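PDB 3U2R: regulatory protein MarR from Planctomyces limnophilus, which probably acts as a DNA-binding transcription factor of the MarR family, recognising its target through a winged helix-turn-helix domain. Local coordinates for residues 78-83 / 92-97. Sequence-based numbering, arbitrary orientation.
Sequences DITRLI and VLRTRK
In the winged helix-turn-helix domain of this MarR-family protein, Arg94 on the first strand of the wing reaches across to Thr80 and Ile83 on helix 78-88, by its place in the fold probably the recognition helix. The axes of the two short segments come no closer than 11.5 Å, and the arginine spans most of that gap: its chain runs extended from CG to NE, with CG anti to the carbonyl carbon (chi1 -79°). At the far end NH1 gives a weak, bent hydrogen bond to Thr80 O, 3.1 Å long with 132° at the hydrogen; this carbonyl sits at the edge of the guanidinium. Ile83 meets the same group with its branch methyl: CG2 lies 3.2 Å from Arg94 NH1, and the two side chains cross obliquely. The stronger polar grip comes from Asp84, one residue further along the helix, which forms a salt bridge with Arg94 NH2. A leucine in place of Arg94 would probably leave Asp84 without its charged mate and Thr80 O without this donor. Deeper in, Ile83 CG2 faces Val92 CG2 at 4.3 Å, a loose apolar contact where the strand begins. Val92 also packs on Leu52 and Leu55 of helix 46-58 and on Val106, while Ile79 on the helix rests against Thr65, Ile68 and Ala69 of helix 65-71; strand 103-108 pairs antiparallel with 92-97 and completes the wing.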
# COMPACT_ATOMS: atom_id res chain seq x y z
N ASP A 78 27.88 26.30 -6.84
CA ASP A 78 26.48 26.53 -7.22
C ASP A 78 25.64 27.01 -5.99
O ASP A 78 24.51 27.50 -6.19
CB ASP A 78 25.81 25.30 -7.92
CG ASP A 78 26.44 23.91 -7.75
OD1 ASP A 78 25.68 22.91 -7.65
OD2 ASP A 78 27.70 23.80 -7.79
N ILE A 79 26.17 26.90 -4.74
CA ILE A 79 25.39 27.34 -3.59
C ILE A 79 25.47 28.88 -3.44
O ILE A 79 24.64 29.43 -2.74
CB ILE A 79 25.66 26.59 -2.23
CG1 ILE A 79 26.81 27.18 -1.41
CG2 ILE A 79 25.83 25.09 -2.43
CD1 ILE A 79 26.62 26.96 -0.00
N THR A 80 26.42 29.57 -4.11
CA THR A 80 26.52 31.03 -4.01
C THR A 80 25.41 31.66 -4.86
O THR A 80 24.79 32.59 -4.38
CB THR A 80 27.91 31.53 -4.39
OG1 THR A 80 28.82 31.00 -3.41
CG2 THR A 80 27.99 33.12 -4.47
N ARG A 81 25.13 31.14 -6.07
CA ARG A 81 24.03 31.68 -6.89
C ARG A 81 22.69 31.43 -6.17
O ARG A 81 21.83 32.30 -6.06
CB ARG A 81 24.02 31.05 -8.30
CG ARG A 81 24.96 31.74 -9.29
CD ARG A 81 25.35 30.84 -10.47
NE ARG A 81 24.27 30.69 -11.47
CZ ARG A 81 23.99 31.54 -12.45
NH1 ARG A 81 24.69 32.67 -12.59
NH2 ARG A 81 23.00 31.29 -13.30
N LEU A 82 22.55 30.20 -5.69
CA LEU A 82 21.43 29.71 -4.88
C LEU A 82 21.17 30.70 -3.70
O LEU A 82 20.06 31.16 -3.53
CB LEU A 82 21.84 28.32 -4.41
CG LEU A 82 21.01 27.55 -3.45
CD1 LEU A 82 21.34 26.06 -3.57
CD2 LEU A 82 21.27 27.96 -2.00
N ILE A 83 22.22 31.05 -2.95
CA ILE A 83 22.13 31.93 -1.80
C ILE A 83 21.85 33.36 -2.28
O ILE A 83 21.12 34.06 -1.58
CB ILE A 83 23.41 31.82 -0.89
CG1 ILE A 83 23.36 30.50 -0.10
CG2 ILE A 83 23.56 33.00 0.13
CD1 ILE A 83 24.65 30.15 0.54
N VAL A 92 17.73 35.65 3.65
CA VAL A 92 18.99 35.42 4.35
C VAL A 92 19.79 36.71 4.39
O VAL A 92 19.52 37.59 3.60
CB VAL A 92 19.81 34.31 3.75
CG1 VAL A 92 19.03 33.01 3.72
CG2 VAL A 92 20.35 34.69 2.37
N LEU A 93 20.71 36.84 5.34
CA LEU A 93 21.57 38.02 5.48
C LEU A 93 23.04 37.58 5.42
O LEU A 93 23.47 36.75 6.20
CB LEU A 93 21.28 38.74 6.78
CG LEU A 93 22.04 40.06 6.96
CD1 LEU A 93 21.60 41.08 5.96
CD2 LEU A 93 21.90 40.57 8.29
N ARG A 94 23.80 38.17 4.51
CA ARG A 94 25.23 37.86 4.40
C ARG A 94 26.08 38.78 5.22
O ARG A 94 25.83 39.98 5.30
CB ARG A 94 25.68 37.95 2.94
CG ARG A 94 25.30 36.73 2.14
CD ARG A 94 25.66 36.95 0.67
NE ARG A 94 25.65 35.71 -0.11
CZ ARG A 94 25.37 35.62 -1.40
NH1 ARG A 94 25.41 34.44 -2.01
NH2 ARG A 94 25.02 36.70 -2.10
N THR A 95 27.12 38.22 5.82
CA THR A 95 28.10 39.01 6.59
C THR A 95 29.49 38.54 6.18
O THR A 95 29.79 37.37 6.34
CB THR A 95 27.87 38.87 8.09
OG1 THR A 95 26.50 39.19 8.35
CG2 THR A 95 28.74 39.83 8.90
N ARG A 96 30.29 39.44 5.57
CA ARG A 96 31.66 39.10 5.16
C ARG A 96 32.51 39.19 6.43
O ARG A 96 32.33 40.13 7.20
CB ARG A 96 32.11 40.07 4.05
CG ARG A 96 33.26 39.62 3.23
CD ARG A 96 33.52 40.60 2.08
NE ARG A 96 32.45 40.55 1.07
CZ ARG A 96 32.27 39.57 0.18
NH1 ARG A 96 33.11 38.55 0.12
NH2 ARG A 96 31.24 39.62 -0.66
N LYS A 97 33.32 38.17 6.74
CA LYS A 97 34.10 38.19 7.99
C LYS A 97 35.10 39.33 7.92
O LYS A 97 35.92 39.36 7.00
CB LYS A 97 34.81 36.85 8.24
CG LYS A 97 33.85 35.75 8.62
CD LYS A 97 34.51 34.69 9.53
CE LYS A 97 34.28 34.95 11.01
NZ LYS A 97 34.62 33.76 11.84